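Local atomic coordinates of D-isomer specific 2-hydroxyacid dehydrogenase family protein (Desulfovibrio vulgaris, PDB entry 5TX7), a protein that probably catalyses NAD-dependent interconversion of D-2-hydroxyacids and the matching 2-oxoacids, as its family does, although its own substrate is not established. Residues L111-C115 against R116-L120; T11-P14 against G15-W19. All blocks are in the same frame, centred on the assembly; numbering follows the deposited sequence.

Overall arrangement
Contact 2 comes first along the chain. Residues 11-19 form the loop between strand 3-6 and helix 20-23, at the protein surface, in the domain built on the five-stranded parallel sheet. Contact 1 lies later, where helix 100-116 ends and helix 118-126 begins, beside the seven-stranded parallel sheet of the NAD-binding, Rossmann-type domain. The centres of contact 1 and contact 2 are about 29 Å apart. The nearest atoms of the two contacts are about 21 Å apart, so they do not touch. Helix 292-310 packs against contact 2. Both contacts reach the second subunit, so the dimer interface involves both domains of this two-domain dehydrogenase.

Contact 1 of 2, residues L111-C115 against R116-L120; sequences LLELC and RRTAL
Glu113, near the end of helix 100-116, reaches across the kink between the two helices to the first turn of helix 118-126. Its OE1 accepts a nearly linear hydrogen bond from Ala119 N, 3.3 Å long with an angle of 174° at the hydrogen. The lone pair used is the syn one, on the side of OE2. CG lies anti to the backbone N (chi1 180°), and a bend at chi2 (65°) then swings the carboxylate to the start of the next helix. Water 1 donates to Glu113 OE1 over 2.7 Å, is also bonded to Thr118 OG1, and gives a weak bond to Leu112 O.

OE2 has a different partner. Water 2 donates to Glu113 OE2 at 2.8 Å and accepts from Arg117 NH1 at 2.7 Å, in the plane of the guanidinium and at its edge. OE2 of Glu113 and NH1 of Arg117, 4.5 Å apart, are too far for a salt bridge, and the water links them. Arg117 lies side by side with Leu114, whose CD2 is 3.6 Å from Arg117 NH2.

The backbone closes the first helix. Arg116 N donates to Leu112 O at 2.8 Å. Arg117 N makes a weak bond to Glu113 O, also 2.8 Å. Arg117 then leaves helical geometry with positive phi and takes the N-cap position of the second helix. The guanidinium of Arg116 turns elsewhere, to Gln143 of the same chain, and to the backbone oxygens of Ser102 and Ala288 of the second subunit.

Glu113 OE1 also lies close to OE1 of Glu113 in the second subunit. The helix N-terminus and Arg117 would tend to stabilise a negative carboxylate, whereas the neighbouring acid would tend to raise its pKa.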
loop_
_atom_site.group_PDB
_atom_site.type_symbol
_atom_site.label_atom_id
_atom_site.label_comp_id
_atom_site.label_asym_id
_atom_site.label_seq_id
_atom_site.Cartn_x
_atom_site.Cartn_y
_atom_site.Cartn_z
ATOM N N LEU A 111 2.764 4.304 4.567
ATOM C CA LEU A 111 3.848 4.890 3.786
ATOM C C LEU A 111 3.466 5.180 2.333
ATOM O O LEU A 111 3.841 6.217 1.791
ATOM C CB LEU A 111 5.057 3.975 3.825
ATOM C CG LEU A 111 6.302 4.384 3.039
ATOM C CD1 LEU A 111 6.776 5.728 3.569
ATOM C CD2 LEU A 111 7.361 3.318 3.168
ATOM N N LEU A 112 2.749 4.262 1.699
ATOM C CA LEU A 112 2.329 4.440 0.314
ATOM C C LEU A 112 1.216 5.452 0.146
ATOM O O LEU A 112 1.149 6.112 -0.898
ATOM C CB LEU A 112 1.927 3.107 -0.328
ATOM C CG LEU A 112 3.100 2.192 -0.657
ATOM C CD1 LEU A 112 2.577 0.815 -1.041
ATOM C CD2 LEU A 112 3.938 2.776 -1.771
ATOM N N GLU A 113 0.361 5.591 1.154
ATOM C CA GLU A 113 -0.615 6.670 1.137
ATOM C C GLU A 113 0.093 8.003 1.277
ATOM O O GLU A 113 -0.344 8.958 0.645
ATOM C CB GLU A 113 -1.718 6.485 2.186
ATOM C CG GLU A 113 -2.784 7.591 2.234
ATOM C CD GLU A 113 -3.677 7.759 1.007
ATOM O OE1 GLU A 113 -3.818 6.824 0.167
ATOM O OE2 GLU A 113 -4.279 8.875 0.913
ATOM N N LEU A 114 1.155 8.088 2.070
ATOM C CA LEU A 114 1.929 9.338 2.126
ATOM C C LEU A 114 2.643 9.613 0.769
ATOM O O LEU A 114 2.752 10.761 0.346
ATOM C CB LEU A 114 2.940 9.321 3.266
ATOM C CG LEU A 114 2.362 9.316 4.692
ATOM C CD1 LEU A 114 3.338 8.795 5.742
ATOM C CD2 LEU A 114 1.895 10.706 5.093
ATOM N N CYS A 115 3.114 8.563 0.106
ATOM C CA CYS A 115 3.895 8.721 -1.116
ATOM C C CYS A 115 3.081 8.973 -2.379
ATOM O O CYS A 115 3.516 9.724 -3.251
ATOM C CB CYS A 115 4.810 7.529 -1.335
ATOM S SG CYS A 115 6.143 7.555 -0.110
ATOM N N ARG A 116 1.909 8.340 -2.467
ATOM C CA ARG A 116 1.012 8.452 -3.643
ATOM C C ARG A 116 -0.300 9.179 -3.352
ATOM O O ARG A 116 -0.892 9.755 -4.267
ATOM C CB ARG A 116 0.691 7.052 -4.168
ATOM C CG ARG A 116 1.885 6.105 -4.288
ATOM C CD ARG A 116 2.964 6.669 -5.188
ATOM N NE ARG A 116 2.548 6.689 -6.599
ATOM C CZ ARG A 116 3.075 5.978 -7.593
ATOM N NH1 ARG A 116 4.087 5.123 -7.395
ATOM N NH2 ARG A 116 2.568 6.126 -8.813
ATOM N N ARG A 117 -0.779 9.170 -2.104
ATOM C CA ARG A 117 -2.023 9.843 -1.745
ATOM C C ARG A 117 -3.175 9.356 -2.617
ATOM O O ARG A 117 -3.898 10.171 -3.183
ATOM C CB ARG A 117 -1.832 11.366 -1.799
ATOM C CG ARG A 117 -0.930 11.942 -0.718
ATOM C CD ARG A 117 -1.700 12.098 0.574
ATOM N NE ARG A 117 -0.885 12.615 1.666
ATOM C CZ ARG A 117 -1.281 12.691 2.949
ATOM N NH1 ARG A 117 -2.479 12.236 3.346
ATOM N NH2 ARG A 117 -0.461 13.200 3.868
ATOM N N THR A 118 -3.359 8.033 -2.715
ATOM C CA THR A 118 -4.381 7.492 -3.633
ATOM C C THR A 118 -5.761 7.930 -3.240
ATOM O O THR A 118 -6.559 8.280 -4.096
ATOM C CB THR A 118 -4.399 5.968 -3.719
ATOM O OG1 THR A 118 -4.553 5.423 -2.411
ATOM C CG2 THR A 118 -3.120 5.460 -4.380
ATOM N N ALA A 119 -6.044 7.913 -1.948
ATOM C CA ALA A 119 -7.368 8.283 -1.434
ATOM C C ALA A 119 -7.687 9.762 -1.625
ATOM O O ALA A 119 -8.846 10.121 -1.860
ATOM C CB ALA A 119 -7.491 7.907 0.037
ATOM N N LEU A 120 -6.678 10.616 -1.501
ATOM C CA LEU A 120 -6.841 12.033 -1.840
ATOM C C LEU A 120 -7.273 12.193 -3.302
ATOM O O LEU A 120 -8.279 12.806 -3.582
ATOM C CB LEU A 120 -5.563 12.825 -1.570
ATOM C CG LEU A 120 -5.549 14.280 -2.048
ATOM C CD1 LEU A 120 -6.658 15.080 -1.381
ATOM C CD2 LEU A 120 -4.199 14.931 -1.775
HETATM O O HOH W 1 -2.167 5.442 -1.461
HETATM O O HOH W 2 -4.532 11.521 1.812
#

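Contact 2 of 2, residues T11-P14 against G15-W19; sequences TLNP and GDISW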
loop_
_atom_site.group_PDB
_atom_site.type_symbol
_atom_site.label_atom_id
_atom_site.label_comp_id
_atom_site.label_asym_id
_atom_site.label_seq_id
_atom_site.Cartn_x
_atom_site.Cartn_y
_atom_site.Cartn_z
ATOM N N THR A 11 -13.836 -6.335 19.504
ATOM C CA THR A 11 -12.660 -6.016 18.679
ATOM C C THR A 11 -11.971 -7.267 18.082
ATOM O O THR A 11 -11.509 -7.217 16.944
ATOM C CB THR A 11 -11.598 -5.172 19.439
ATOM O OG1 THR A 11 -11.198 -5.841 20.633
ATOM C CG2 THR A 11 -12.148 -3.782 19.822
ATOM N N LEU A 12 -11.936 -8.388 18.805
ATOM C CA LEU A 12 -11.446 -9.635 18.202
ATOM C C LEU A 12 -12.379 -10.173 17.110
ATOM O O LEU A 12 -11.908 -10.604 16.049
ATOM C CB LEU A 12 -11.208 -10.708 19.244
ATOM C CG LEU A 12 -10.788 -12.096 18.704
ATOM C CD1 LEU A 12 -9.518 -12.066 17.854
ATOM C CD2 LEU A 12 -10.621 -13.055 19.858
ATOM N N ASN A 13 -13.685 -10.164 17.369
ATOM C CA ASN A 13 -14.670 -10.730 16.434
ATOM C C ASN A 13 -15.922 -9.884 16.365
ATOM O O ASN A 13 -16.903 -10.172 17.058
ATOM C CB ASN A 13 -15.058 -12.161 16.824
ATOM C CG ASN A 13 -16.067 -12.786 15.863
ATOM O OD1 ASN A 13 -16.353 -12.267 14.797
ATOM N ND2 ASN A 13 -16.590 -13.921 16.248
ATOM N N PRO A 14 -15.918 -8.859 15.501
ATOM C CA PRO A 14 -17.105 -8.027 15.301
ATOM C C PRO A 14 -18.000 -8.616 14.202
ATOM O O PRO A 14 -18.470 -7.894 13.305
ATOM C CB PRO A 14 -16.493 -6.690 14.887
ATOM C CG PRO A 14 -15.301 -7.118 14.065
ATOM C CD PRO A 14 -14.759 -8.322 14.763
ATOM N N GLY A 15 -18.210 -9.930 14.258
ATOM C CA GLY A 15 -19.129 -10.628 13.372
ATOM C C GLY A 15 -18.537 -11.216 12.096
ATOM O O GLY A 15 -19.286 -11.749 11.276
ATOM N N ASP A 16 -17.214 -11.130 11.908
ATOM C CA ASP A 16 -16.593 -11.587 10.654
ATOM C C ASP A 16 -15.702 -12.819 10.772
ATOM O O ASP A 16 -15.210 -13.304 9.774
ATOM C CB ASP A 16 -15.854 -10.441 9.945
ATOM C CG ASP A 16 -14.718 -9.833 10.771
ATOM O OD1 ASP A 16 -14.439 -10.263 11.899
ATOM O OD2 ASP A 16 -14.109 -8.868 10.290
ATOM N N ILE A 17 -15.475 -13.302 11.988
ATOM C CA ILE A 17 -14.784 -14.559 12.228
ATOM C C ILE A 17 -15.696 -15.384 13.145
ATOM O O ILE A 17 -16.879 -15.091 13.241
ATOM C CB ILE A 17 -13.335 -14.358 12.757
ATOM C CG1 ILE A 17 -13.297 -13.655 14.119
ATOM C CG2 ILE A 17 -12.549 -13.560 11.749
ATOM C CD1 ILE A 17 -11.933 -13.607 14.755
ATOM N N SER A 18 -15.160 -16.418 13.776
ATOM C CA SER A 18 -15.954 -17.395 14.507
ATOM C C SER A 18 -15.330 -17.714 15.863
ATOM O O SER A 18 -14.120 -17.894 15.963
ATOM C CB SER A 18 -16.040 -18.680 13.690
ATOM O OG SER A 18 -16.757 -19.673 14.396
ATOM N N TRP A 19 -16.177 -17.790 16.889
ATOM C CA TRP A 19 -15.766 -18.269 18.213
ATOM C C TRP A 19 -15.717 -19.807 18.269
ATOM O O TRP A 19 -15.343 -20.364 19.296
ATOM C CB TRP A 19 -16.723 -17.747 19.298
ATOM C CG TRP A 19 -16.633 -16.303 19.500
ATOM C CD1 TRP A 19 -17.447 -15.348 18.967
ATOM C CD2 TRP A 19 -15.662 -15.614 20.278
ATOM N NE1 TRP A 19 -17.035 -14.101 19.364
ATOM C CE2 TRP A 19 -15.942 -14.236 20.178
ATOM C CE3 TRP A 19 -14.568 -16.028 21.058
ATOM C CZ2 TRP A 19 -15.175 -13.267 20.823
ATOM C CZ3 TRP A 19 -13.799 -15.060 21.701
ATOM C CH2 TRP A 19 -14.112 -13.690 21.566
HETATM O O HOH W 3 -17.859 -11.268 19.355
#
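Asn13 OD1 takes two backbone N-H groups of the chain that follows it. Ile17 N donates to Asn13 OD1 at 3.1 Å, but from above the carbonyl plane, 51° out of it. Gly15 N gives Asn13 OD1 a second, weak bond of 3.0 Å, the pairing that defines an Asx turn. The same Gly15 N also bonds weakly to Asn13 O, at 3.1 Å, which closes an inverse gamma turn centred on Pro14. With CG anti to the backbone N (chi1 -179°), the amide of Asn13 is carried in among these groups. Asn13 ND2 donates weakly to Ile17 O at 3.2 Å.

These turns shape the loop that joins strand 3-6 to helix 20-23 in the parallel alpha/beta domain. Ser18 OG caps Ala20 N, at the turn leading into that helix. Asp16 forms a salt bridge with Arg295 of helix 292-310.

The Asn13 amide slides past the Trp19 indole, with the two planes 40° apart. ND2 and NE1 are both donors there and do not bond. Trp19 NE1 donates instead to water 3, at 3.0 Å and in the plane of the ring. Water 3 donates in turn to Asn13 O at 2.7 Å. At the other end of the indole, Leu12 CD2 meets Trp19 CH2 obliquely at 3.9 Å, and both side chains also pack on Met299.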